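Local coordinates for protein cytolethal distending toxin subunit B (Escherichia coli, PDB 2F1N) that nicks DNA as the DNase I-like endonuclease subunit of a three-part secreted toxin, very probably causing the DNA damage that arrests intoxicated cells at G2/M, at residues 70-75 and 120-125; 141-146 and 179-184; 205-210 and 223-228; 239-244 and 255-260. All blocks are in the same frame, centred on the assembly; numbering follows the deposited sequence.

Contact 1. Residues 70-75 and 120-125; sequences IPSPGI and VFVLSP
Val-122 is the residue over which the loop 70-75 folds: its CG1 meets Ile-75 CB at 3.6 Å, and the two side chains slide past each other in opposite directions. The CG1 branch reaches that isoleucine because it stands anti to the backbone N (chi1 -168°), which leaves CG2 to face the carbonyl of Pro-71. Pro-73 adds its ring carbons, with CD 4.0 Å from Val-122 CB, while its CG rests on Ser-124 OG at 3.6 Å. At the other end Ile-70 CG2 lies obliquely against Val-120 CB, 3.8 Å away. Beta-branched valines suit this face of the strand, giving the loop a compact apolar surface.

No direct hydrogen bond joins the segments; two waters do that work. One donates to Pro-71 O and to Val-120 O, each at 2.7 Å, and the other links Pro-73 O with Ser-124 OG. Behind this layer the loop has bonds of its own. Ser-72 OG donates to Ile-75 O across an inverse gamma turn centred on Pro-73, though the modelled 2.5 Å is unusually short and its exact length is doubtful. Gly-74 takes the positive phi that follows. Phe-121 and Leu-123 point away, against helix 156-168. The arrangement is a surface loop laid over the outermost strand of the six-stranded sheet, one of two sheets in the DNase I-like fold.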
loop_
_atom_site.group_PDB
_atom_site.type_symbol
_atom_site.label_atom_id
_atom_site.label_comp_id
_atom_site.label_asym_id
_atom_site.label_seq_id
_atom_site.Cartn_x
_atom_site.Cartn_y
_atom_site.Cartn_z
ATOM N N ILE A 70 0.691 -16.769 9.256
ATOM C CA ILE A 70 -0.260 -15.750 8.826
ATOM C C ILE A 70 -1.469 -16.420 8.196
ATOM O O ILE A 70 -1.334 -17.112 7.150
ATOM C CB ILE A 70 0.384 -14.774 7.785
ATOM C CG1 ILE A 70 1.582 -14.032 8.403
ATOM C CG2 ILE A 70 -0.641 -13.777 7.296
ATOM C CD1 ILE A 70 2.497 -13.240 7.320
ATOM N N PRO A 71 -2.652 -16.224 8.775
ATOM C CA PRO A 71 -3.849 -16.851 8.183
ATOM C C PRO A 71 -4.091 -16.254 6.811
ATOM O O PRO A 71 -3.943 -15.037 6.613
ATOM C CB PRO A 71 -4.983 -16.519 9.177
ATOM C CG PRO A 71 -4.318 -16.060 10.426
ATOM C CD PRO A 71 -2.971 -15.460 10.004
ATOM N N SER A 72 -4.416 -17.104 5.837
ATOM C CA SER A 72 -4.584 -16.642 4.472
ATOM C C SER A 72 -5.475 -17.606 3.696
ATOM O O SER A 72 -5.306 -18.818 3.872
ATOM C CB SER A 72 -3.230 -16.571 3.778
ATOM O OG SER A 72 -3.417 -16.227 2.417
ATOM N N PRO A 73 -6.371 -17.089 2.844
ATOM C CA PRO A 73 -7.261 -17.959 2.037
ATOM C C PRO A 73 -6.529 -18.449 0.791
ATOM O O PRO A 73 -6.925 -18.150 -0.346
ATOM C CB PRO A 73 -8.431 -17.033 1.677
ATOM C CG PRO A 73 -7.761 -15.637 1.519
ATOM C CD PRO A 73 -6.602 -15.643 2.565
ATOM N N GLY A 74 -5.425 -19.168 1.012
ATOM C CA GLY A 74 -4.586 -19.685 -0.059
ATOM C C GLY A 74 -3.829 -18.608 -0.841
ATOM O O GLY A 74 -3.431 -18.841 -1.985
ATOM N N ILE A 75 -3.577 -17.451 -0.228
ATOM C CA ILE A 75 -2.740 -16.462 -0.894
ATOM C C ILE A 75 -1.375 -16.351 -0.219
ATOM O O ILE A 75 -1.346 -16.064 0.984
ATOM C CB ILE A 75 -3.431 -15.114 -0.904
ATOM C CG1 ILE A 75 -4.747 -15.186 -1.696
ATOM C CG2 ILE A 75 -2.462 -14.003 -1.472
ATOM C CD1 ILE A 75 -5.735 -14.122 -1.297
ATOM N N VAL A 120 -2.080 -9.243 10.320
ATOM C CA VAL A 120 -1.952 -9.205 8.853
ATOM C C VAL A 120 -3.260 -9.624 8.203
ATOM O O VAL A 120 -3.827 -10.668 8.580
ATOM C CB VAL A 120 -0.830 -10.129 8.387
ATOM C CG1 VAL A 120 -0.606 -9.928 6.813
ATOM C CG2 VAL A 120 0.424 -9.820 9.172
ATOM N N PHE A 121 -3.693 -8.848 7.213
ATOM C CA PHE A 121 -4.945 -9.112 6.451
ATOM C C PHE A 121 -4.619 -9.531 4.998
ATOM O O PHE A 121 -3.808 -8.897 4.344
ATOM C CB PHE A 121 -5.860 -7.902 6.388
ATOM C CG PHE A 121 -6.223 -7.355 7.733
ATOM C CD1 PHE A 121 -6.774 -8.162 8.706
ATOM C CD2 PHE A 121 -5.941 -6.031 8.042
ATOM C CE1 PHE A 121 -7.099 -7.635 9.986
ATOM C CE2 PHE A 121 -6.240 -5.526 9.320
ATOM C CZ PHE A 121 -6.829 -6.323 10.262
ATOM N N VAL A 122 -5.274 -10.587 4.522
ATOM C CA VAL A 122 -5.128 -11.023 3.155
ATOM C C VAL A 122 -6.536 -11.234 2.620
ATOM O O VAL A 122 -7.248 -12.149 3.070
ATOM C CB VAL A 122 -4.421 -12.372 3.060
ATOM C CG1 VAL A 122 -4.058 -12.565 1.595
ATOM C CG2 VAL A 122 -3.166 -12.403 3.959
ATOM N N LEU A 123 -6.948 -10.374 1.697
ATOM C CA LEU A 123 -8.276 -10.447 1.104
ATOM C C LEU A 123 -8.160 -10.900 -0.377
ATOM O O LEU A 123 -7.216 -10.543 -1.097
ATOM C CB LEU A 123 -9.018 -9.103 1.238
ATOM C CG LEU A 123 -8.896 -8.402 2.630
ATOM C CD1 LEU A 123 -9.708 -7.145 2.680
ATOM C CD2 LEU A 123 -9.280 -9.298 3.818
ATOM N N SER A 124 -9.133 -11.702 -0.800
ATOM C CA SER A 124 -9.115 -12.320 -2.118
ATOM C C SER A 124 -9.333 -11.304 -3.228
ATOM O O SER A 124 -9.950 -10.255 -3.034
ATOM C CB SER A 124 -10.187 -13.432 -2.160
ATOM O OG SER A 124 -9.802 -14.410 -1.193
ATOM N N PRO A 125 -8.800 -11.601 -4.417
ATOM C CA PRO A 125 -9.065 -10.766 -5.582
ATOM C C PRO A 125 -10.556 -10.660 -5.799
ATOM O O PRO A 125 -11.284 -11.620 -5.506
ATOM C CB PRO A 125 -8.471 -11.587 -6.746
ATOM C CG PRO A 125 -7.381 -12.407 -6.096
ATOM C CD PRO A 125 -7.904 -12.739 -4.709
HETATM O O HOH W 1 -5.088 -12.700 7.324
HETATM O O HOH W 2 -8.068 -16.291 -2.554
#

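Contact 2. Residues 141-146 and 179-184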
loop_
_atom_site.group_PDB
_atom_site.type_symbol
_atom_site.label_atom_id
_atom_site.label_comp_id
_atom_site.label_asym_id
_atom_site.label_seq_id
_atom_site.Cartn_x
_atom_site.Cartn_y
_atom_site.Cartn_z
ATOM N N ASP A 141 -5.122 1.340 13.349
ATOM C CA ASP A 141 -5.047 1.749 11.950
ATOM C C ASP A 141 -4.631 0.558 11.079
ATOM O O ASP A 141 -3.836 -0.261 11.515
ATOM C CB ASP A 141 -3.978 2.812 11.832
ATOM C CG ASP A 141 -4.283 4.031 12.674
ATOM O OD1 ASP A 141 -5.353 4.601 12.503
ATOM O OD2 ASP A 141 -3.497 4.487 13.504
ATOM N N ALA A 142 -5.199 0.479 9.880
ATOM C CA ALA A 142 -4.870 -0.597 8.968
ATOM C C ALA A 142 -4.407 0.021 7.655
ATOM O O ALA A 142 -4.977 1.010 7.166
ATOM C CB ALA A 142 -6.112 -1.482 8.758
ATOM N N PHE A 143 -3.407 -0.621 7.017
ATOM C CA PHE A 143 -2.888 -0.077 5.777
ATOM C C PHE A 143 -2.806 -1.216 4.766
ATOM O O PHE A 143 -2.339 -2.289 5.126
ATOM C CB PHE A 143 -1.472 0.436 6.038
ATOM C CG PHE A 143 -1.432 1.534 7.064
ATOM C CD1 PHE A 143 -1.622 2.863 6.672
ATOM C CD2 PHE A 143 -1.245 1.230 8.405
ATOM C CE1 PHE A 143 -1.603 3.907 7.636
ATOM C CE2 PHE A 143 -1.223 2.266 9.380
ATOM C CZ PHE A 143 -1.391 3.577 8.967
ATOM N N PHE A 144 -3.326 -0.967 3.550
ATOM C CA PHE A 144 -3.334 -1.967 2.468
ATOM C C PHE A 144 -2.522 -1.492 1.294
ATOM O O PHE A 144 -2.413 -0.291 1.034
ATOM C CB PHE A 144 -4.757 -2.241 1.962
ATOM C CG PHE A 144 -5.625 -2.986 2.967
ATOM C CD1 PHE A 144 -6.130 -2.333 4.075
ATOM C CD2 PHE A 144 -5.801 -4.358 2.853
ATOM C CE1 PHE A 144 -6.933 -3.037 5.045
ATOM C CE2 PHE A 144 -6.572 -5.072 3.775
ATOM C CZ PHE A 144 -7.118 -4.421 4.892
ATOM N N THR A 145 -1.907 -2.462 0.610
ATOM C CA THR A 145 -1.419 -2.201 -0.746
ATOM C C THR A 145 -2.338 -2.826 -1.826
ATOM O O THR A 145 -2.822 -3.937 -1.657
ATOM C CB THR A 145 0.047 -2.675 -0.872
ATOM O OG1 THR A 145 0.518 -2.413 -2.227
ATOM C CG2 THR A 145 0.184 -4.236 -0.667
ATOM N N ALA A 146 -2.617 -2.067 -2.892
ATOM C CA ALA A 146 -3.567 -2.509 -3.933
ATOM C C ALA A 146 -2.997 -2.267 -5.313
ATOM O O ALA A 146 -2.242 -1.291 -5.540
ATOM C CB ALA A 146 -4.882 -1.790 -3.843
ATOM N N ASN A 179 -9.406 2.660 11.641
ATOM C CA ASN A 179 -9.183 3.578 10.541
ATOM C C ASN A 179 -8.329 2.876 9.516
ATOM O O ASN A 179 -7.261 2.417 9.854
ATOM C CB ASN A 179 -8.466 4.831 11.033
ATOM C CG ASN A 179 -9.343 5.636 11.996
ATOM O OD1 ASN A 179 -10.446 5.996 11.649
ATOM N ND2 ASN A 179 -8.846 5.894 13.206
ATOM N N TRP A 180 -8.812 2.803 8.283
ATOM C CA TRP A 180 -8.057 2.087 7.230
ATOM C C TRP A 180 -7.600 3.003 6.108
ATOM O O TRP A 180 -8.222 4.058 5.828
ATOM C CB TRP A 180 -8.855 0.905 6.692
ATOM C CG TRP A 180 -10.312 1.133 6.351
ATOM C CD1 TRP A 180 -11.375 0.821 7.152
ATOM C CD2 TRP A 180 -10.870 1.650 5.128
ATOM N NE1 TRP A 180 -12.554 1.102 6.506
ATOM C CE2 TRP A 180 -12.286 1.591 5.260
ATOM C CE3 TRP A 180 -10.321 2.122 3.898
ATOM C CZ2 TRP A 180 -13.175 2.022 4.248
ATOM C CZ3 TRP A 180 -11.216 2.540 2.875
ATOM C CH2 TRP A 180 -12.622 2.468 3.054
ATOM N N MET A 181 -6.502 2.602 5.440
ATOM C CA MET A 181 -6.017 3.370 4.314
ATOM C C MET A 181 -5.591 2.374 3.250
ATOM O O MET A 181 -4.848 1.463 3.558
ATOM C CB MET A 181 -4.821 4.241 4.694
ATOM C CG MET A 181 -4.481 5.149 3.530
ATOM S SD MET A 181 -3.069 6.237 3.785
ATOM C CE MET A 181 -3.580 7.139 5.244
ATOM N N ILE A 182 -6.095 2.558 2.038
ATOM C CA ILE A 182 -5.675 1.717 0.903
ATOM C C ILE A 182 -4.729 2.558 0.026
ATOM O O ILE A 182 -5.107 3.626 -0.484
ATOM C CB ILE A 182 -6.897 1.295 0.069
ATOM C CG1 ILE A 182 -8.023 0.685 0.953
ATOM C CG2 ILE A 182 -6.414 0.288 -1.009
ATOM C CD1 ILE A 182 -9.376 0.490 0.238
ATOM N N LEU A 183 -3.509 2.075 -0.175
ATOM C CA LEU A 183 -2.483 2.823 -0.918
ATOM C C LEU A 183 -2.175 1.990 -2.139
ATOM O O LEU A 183 -1.893 0.802 -2.014
ATOM C CB LEU A 183 -1.213 2.883 -0.071
ATOM C CG LEU A 183 -1.313 3.786 1.170
ATOM C CD1 LEU A 183 -0.407 3.281 2.347
ATOM C CD2 LEU A 183 -0.869 5.182 0.720
ATOM N N GLY A 184 -2.282 2.561 -3.307
ATOM C CA GLY A 184 -1.904 1.737 -4.442
ATOM C C GLY A 184 -2.082 2.347 -5.775
ATOM O O GLY A 184 -2.300 3.569 -5.886
#
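Phe-143 and Met-181 are paired neighbours on parallel strands in the middle of the six-stranded sheet, joined by a right-handed beta-alpha-beta crossover through helix 156-168. Five backbone N-H...O bonds join the strands in parallel register. The phenylalanine ring crosses the methionine chain obliquely, CD1 standing 4.0 Å from Met-181 CB. With Leu-183 these side chains press on Val-18 of the other sheet, so long, apolar residues suit this inner face. Asp-141 and Asn-179, on the same face at the strand start, lie side by side with carboxylate and amide planes 26° apart. Asp-141 OD1 approaches Asn-179 CB at 3.5 Å, while the amide group is held by Asp-12 and Asn-228.

The face bearing Ala-142, Phe-144 and Ile-182 meets the helix. Ala-142, with only a methyl group, packs against Phe-167, and Ile-182 CG2 touches Ala-146 CB at 3.8 Å. Trp-180 has CG between its backbone N and carbonyl carbon (chi1 46°), which swings the indole away from the neighbouring strand towards Phe-167 and lets NE1 bond to Ser-229. The Phe-144 ring keeps its edge near Met-181 O. That same oxygen accepts the N-H of Phe-144 at 2.9 Å, with an N-H...O angle of 160°.

Contact 3. Residues 205-210 and 223-228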
loop_
_atom_site.group_PDB
_atom_site.type_symbol
_atom_site.label_atom_id
_atom_site.label_comp_id
_atom_site.label_asym_id
_atom_site.label_seq_id
_atom_site.Cartn_x
_atom_site.Cartn_y
_atom_site.Cartn_z
ATOM N N SER A 205 -15.468 7.315 3.321
ATOM C CA SER A 205 -14.086 7.415 2.928
ATOM C C SER A 205 -13.775 8.737 2.246
ATOM O O SER A 205 -14.668 9.527 1.916
ATOM C CB SER A 205 -13.724 6.257 1.964
ATOM O OG SER A 205 -14.510 6.377 0.792
ATOM N N GLU A 206 -12.494 8.979 2.016
ATOM C CA GLU A 206 -12.062 10.133 1.221
ATOM C C GLU A 206 -10.887 9.682 0.368
ATOM O O GLU A 206 -10.050 8.875 0.803
ATOM C CB GLU A 206 -11.640 11.290 2.158
ATOM C CG GLU A 206 -10.522 10.947 3.111
ATOM C CD GLU A 206 -10.233 12.037 4.137
ATOM O OE1 GLU A 206 -10.877 13.108 4.073
ATOM O OE2 GLU A 206 -9.326 11.810 4.982
ATOM N N ILE A 207 -10.825 10.202 -0.844
ATOM C CA ILE A 207 -9.694 9.894 -1.719
ATOM C C ILE A 207 -8.643 10.970 -1.503
ATOM O O ILE A 207 -8.969 12.147 -1.517
ATOM C CB ILE A 207 -10.177 9.791 -3.167
ATOM C CG1 ILE A 207 -11.154 8.585 -3.295
ATOM C CG2 ILE A 207 -8.997 9.626 -4.105
ATOM C CD1 ILE A 207 -11.712 8.401 -4.667
ATOM N N ILE A 208 -7.392 10.567 -1.267
ATOM C CA ILE A 208 -6.289 11.523 -1.072
ATOM C C ILE A 208 -5.313 11.345 -2.231
ATOM O O ILE A 208 -4.592 10.356 -2.295
ATOM C CB ILE A 208 -5.616 11.298 0.325
ATOM C CG1 ILE A 208 -6.677 11.277 1.420
ATOM C CG2 ILE A 208 -4.556 12.384 0.673
ATOM C CD1 ILE A 208 -6.255 10.496 2.628
ATOM N N SER A 209 -5.274 12.316 -3.140
ATOM C CA SER A 209 -4.495 12.165 -4.379
ATOM C C SER A 209 -3.681 13.402 -4.624
ATOM O O SER A 209 -4.089 14.502 -4.218
ATOM C CB SER A 209 -5.400 11.893 -5.590
ATOM O OG SER A 209 -6.424 12.862 -5.645
ATOM N N PRO A 210 -2.531 13.244 -5.293
ATOM C CA PRO A 210 -1.673 14.408 -5.559
ATOM C C PRO A 210 -2.212 15.213 -6.752
ATOM O O PRO A 210 -2.923 14.721 -7.611
ATOM C CB PRO A 210 -0.309 13.783 -5.863
ATOM C CG PRO A 210 -0.628 12.460 -6.527
ATOM C CD PRO A 210 -1.957 12.000 -5.852
ATOM N N TYR A 223 -2.434 6.600 -5.553
ATOM C CA TYR A 223 -2.894 7.503 -4.508
ATOM C C TYR A 223 -3.458 6.689 -3.357
ATOM O O TYR A 223 -3.170 5.483 -3.261
ATOM C CB TYR A 223 -3.906 8.520 -5.127
ATOM C CG TYR A 223 -5.007 7.930 -5.968
ATOM C CD1 TYR A 223 -6.215 7.532 -5.390
ATOM C CD2 TYR A 223 -4.875 7.817 -7.377
ATOM C CE1 TYR A 223 -7.259 6.982 -6.188
ATOM C CE2 TYR A 223 -5.891 7.238 -8.192
ATOM C CZ TYR A 223 -7.069 6.850 -7.595
ATOM O OH TYR A 223 -8.044 6.306 -8.362
ATOM N N ALA A 224 -4.230 7.327 -2.470
ATOM C CA ALA A 224 -4.715 6.665 -1.243
ATOM C C ALA A 224 -6.210 6.854 -1.048
ATOM O O ALA A 224 -6.765 7.878 -1.468
ATOM C CB ALA A 224 -3.965 7.152 0.011
ATOM N N VAL A 225 -6.858 5.874 -0.398
ATOM C CA VAL A 225 -8.264 6.029 0.035
ATOM C C VAL A 225 -8.267 5.778 1.527
ATOM O O VAL A 225 -7.901 4.695 1.953
ATOM C CB VAL A 225 -9.216 5.020 -0.689
ATOM C CG1 VAL A 225 -10.682 5.256 -0.229
ATOM C CG2 VAL A 225 -9.068 5.079 -2.230
ATOM N N ALA A 226 -8.671 6.768 2.331
ATOM C CA ALA A 226 -8.750 6.622 3.789
ATOM C C ALA A 226 -10.214 6.444 4.164
ATOM O O ALA A 226 -11.097 7.050 3.542
ATOM C CB ALA A 226 -8.188 7.898 4.505
ATOM N N GLY A 227 -10.479 5.573 5.133
ATOM C CA GLY A 227 -11.859 5.346 5.490
ATOM C C GLY A 227 -12.060 4.755 6.869
ATOM O O GLY A 227 -11.101 4.454 7.572
ATOM N N ASN A 228 -13.328 4.629 7.262
ATOM C CA ASN A 228 -13.698 3.994 8.503
ATOM C C ASN A 228 -15.109 3.445 8.327
ATOM O O ASN A 228 -16.034 4.178 7.915
ATOM C CB ASN A 228 -13.682 4.998 9.676
ATOM C CG ASN A 228 -13.874 4.316 10.987
ATOM O OD1 ASN A 228 -14.913 3.665 11.254
ATOM N ND2 ASN A 228 -12.854 4.424 11.849
#
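The Tyr-223 ring leans on segment 205-210 at a slant: Ile-207 CG2 touches CD1 at 3.7 Å, and Ser-209 CB lies the same distance from Tyr-223 CB. Phe-186 stacks on the ring, and the phenol OH is bonded to Arg-188 O, so a tyrosine serves both an apolar wall and a polar end. Its CG sits between backbone N and carbonyl carbon (chi1 49°), a turn that brings the ring beside Ile-207. Pro-210 meets the tyrosine at about a right angle. The carboxylate of Glu-206 is the other flat group; OE2 passes 4.1 Å from Ala-226 CB and bonds to Ser-235 N.

On the face with Glu-206, Ile-208 reaches along the strand to set CD1 3.7 Å from Ala-226 CB. Ala-224 and Ala-226, with only methyl groups, suit a face shared with the longer Ile-208 and Glu-206. On the face with Ile-207, Ser-205 CB packs on Val-225 CG1, and its OG turns back to Val-201 O. Opposite Ser-205 stands Gly-227, which without a side chain lets the two CA atoms come within 4.0 Å.

The antiparallel ladder comprises two hydrogen-bonded pairs. Ile-208 N to Ala-224 O is its straightest bond, 2.8 Å at 169°. Since Ser-205 OG, the Glu-206 carboxylate and Tyr-223 OH are bonded to residues beyond the two strands, backbone bonds and apolar contacts join the strands, while side-chain bonds tie this edge to its surroundings.

Contact 4. Residues 239-244 and 255-260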
loop_
_atom_site.group_PDB
_atom_site.type_symbol
_atom_site.label_atom_id
_atom_site.label_comp_id
_atom_site.label_asym_id
_atom_site.label_seq_id
_atom_site.Cartn_x
_atom_site.Cartn_y
_atom_site.Cartn_z
ATOM N N ALA A 239 -1.670 14.312 -0.291
ATOM C CA ALA A 239 -0.725 13.477 -1.074
ATOM C C ALA A 239 0.194 14.339 -1.933
ATOM O O ALA A 239 -0.233 15.375 -2.457
ATOM C CB ALA A 239 -1.526 12.553 -1.990
ATOM N N GLY A 240 1.437 13.910 -2.126
ATOM C CA GLY A 240 2.315 14.618 -3.044
ATOM C C GLY A 240 3.279 13.670 -3.712
ATOM O O GLY A 240 3.381 12.502 -3.301
ATOM N N ILE A 241 3.988 14.156 -4.736
ATOM C CA ILE A 241 4.938 13.289 -5.428
ATOM C C ILE A 241 6.248 13.312 -4.642
ATOM O O ILE A 241 6.819 14.400 -4.424
ATOM C CB ILE A 241 5.163 13.770 -6.875
ATOM C CG1 ILE A 241 3.850 13.912 -7.661
ATOM C CG2 ILE A 241 6.138 12.765 -7.584
ATOM C CD1 ILE A 241 2.928 12.643 -7.601
ATOM N N VAL A 242 6.700 12.148 -4.132
ATOM C CA VAL A 242 7.968 12.127 -3.424
ATOM C C VAL A 242 9.039 12.303 -4.531
ATOM O O VAL A 242 8.974 11.633 -5.549
ATOM C CB VAL A 242 8.264 10.787 -2.697
ATOM C CG1 VAL A 242 9.569 10.923 -1.896
ATOM C CG2 VAL A 242 7.105 10.386 -1.768
ATOM N N TYR A 243 10.009 13.172 -4.309
ATOM C CA TYR A 243 10.972 13.534 -5.364
ATOM C C TYR A 243 10.369 14.311 -6.546
ATOM O O TYR A 243 10.951 14.325 -7.636
ATOM C CB TYR A 243 11.748 12.278 -5.893
ATOM C CG TYR A 243 12.196 11.325 -4.791
ATOM C CD1 TYR A 243 12.863 11.794 -3.666
ATOM C CD2 TYR A 243 11.912 9.955 -4.875
ATOM C CE1 TYR A 243 13.271 10.914 -2.630
ATOM C CE2 TYR A 243 12.308 9.083 -3.869
ATOM C CZ TYR A 243 12.976 9.557 -2.753
ATOM O OH TYR A 243 13.363 8.684 -1.751
ATOM N N GLY A 244 9.208 14.943 -6.365
ATOM C CA GLY A 244 8.590 15.684 -7.448
ATOM C C GLY A 244 9.465 16.834 -7.922
ATOM O O GLY A 244 9.393 17.239 -9.094
ATOM N N PHE A 255 5.855 7.185 -10.109
ATOM C CA PHE A 255 6.574 7.936 -9.098
ATOM C C PHE A 255 5.979 7.566 -7.757
ATOM O O PHE A 255 4.780 7.306 -7.691
ATOM C CB PHE A 255 6.313 9.413 -9.316
ATOM C CG PHE A 255 6.435 9.863 -10.754
ATOM C CD1 PHE A 255 7.465 9.411 -11.577
ATOM C CD2 PHE A 255 5.498 10.752 -11.272
ATOM C CE1 PHE A 255 7.547 9.823 -12.911
ATOM C CE2 PHE A 255 5.571 11.173 -12.611
ATOM C CZ PHE A 255 6.599 10.721 -13.420
ATOM N N PRO A 256 6.799 7.542 -6.712
ATOM C CA PRO A 256 6.310 7.323 -5.345
ATOM C C PRO A 256 5.470 8.488 -4.937
ATOM O O PRO A 256 5.770 9.677 -5.277
ATOM C CB PRO A 256 7.576 7.320 -4.470
ATOM C CG PRO A 256 8.710 7.329 -5.401
ATOM C CD PRO A 256 8.263 7.721 -6.773
ATOM N N VAL A 257 4.428 8.152 -4.182
ATOM C CA VAL A 257 3.445 9.163 -3.759
ATOM C C VAL A 257 3.344 9.080 -2.276
ATOM O O VAL A 257 3.093 7.974 -1.741
ATOM C CB VAL A 257 2.065 8.927 -4.427
ATOM C CG1 VAL A 257 1.004 9.893 -3.851
ATOM C CG2 VAL A 257 2.181 9.172 -5.948
ATOM N N GLY A 258 3.543 10.221 -1.588
ATOM C CA GLY A 258 3.551 10.234 -0.142
ATOM C C GLY A 258 2.263 10.855 0.402
ATOM O O GLY A 258 1.688 11.754 -0.227
ATOM N N VAL A 259 1.837 10.369 1.561
ATOM C CA VAL A 259 0.650 10.858 2.249
ATOM C C VAL A 259 1.000 11.182 3.685
ATOM O O VAL A 259 1.551 10.331 4.403
ATOM C CB VAL A 259 -0.477 9.767 2.209
ATOM C CG1 VAL A 259 -1.702 10.215 2.991
ATOM C CG2 VAL A 259 -0.827 9.515 0.768
ATOM N N SER A 260 0.617 12.377 4.132
ATOM C CA SER A 260 0.772 12.763 5.516
ATOM C C SER A 260 -0.002 14.040 5.821
ATOM O O SER A 260 -0.645 14.614 4.937
ATOM C CB SER A 260 2.237 12.987 5.903
ATOM O OG SER A 260 2.819 13.959 5.079
#
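Gly-240 O accepts the N-H of Gly-258 at 2.9 Å and also receives the CA of Val-257 at 3.4 Å, a contact of the CA-H...O kind. The return bond, Gly-240 N to Gly-258 O, is equally short and lies in the carbonyl plane, which completes a hydrogen-bonded antiparallel pair made of two glycines. Gly-258 suits its place because Val-242 CG2 occupies the space above it, 3.6 Å from Gly-258 N. That branch is brought there by a chi1 of -175°, which sends CG1 the other way, over the centre of the Tyr-243 ring. Just past the strand ends, Val-242 N bonds to Pro-256 O from above the carbonyl plane, as the chain enters a type II turn from Ile-241 to Gly-244.

Pro-256 presents a rigid apolar ring to Val-242 and, at about a right angle, to Tyr-243. On the face bearing Ala-239, the side chain of Ile-241 forks: CG2 touches Phe-255 CB at 3.8 Å and CD1 reaches Val-257 CG2 at 3.9 Å. Val-257 and Val-259 turn this face towards strand 222-228 of the second sheet. This is the outer antiparallel pair of one sheet in the two-sheet sandwich of DNase I-like enzymes.

Overall arrangement
Contacts 2 and 3 are buried, contact 4 partly buried and contact 1 at the surface. Contact 2 holds the middle of the six-stranded sheet. Contact 3 continues that sheet to one outer strand: strands 179-183 and 222-228 are neighbours, joined by backbone bonds such as Ile-182 N to Val-225 O. Contact 1 lies at the opposite outer strand and reaches contact 2 through Phe-121 and Leu-123 packing on Phe-144. Contact 4 belongs to the other sheet, and Ala-239 and Ile-241 press on Pro-210 of contact 3. The chemistry follows position: backbone bonds between parallel strands in contact 2 and between antiparallel strands in contacts 3 and 4, and, for contact 1, water bridges with apolar touches.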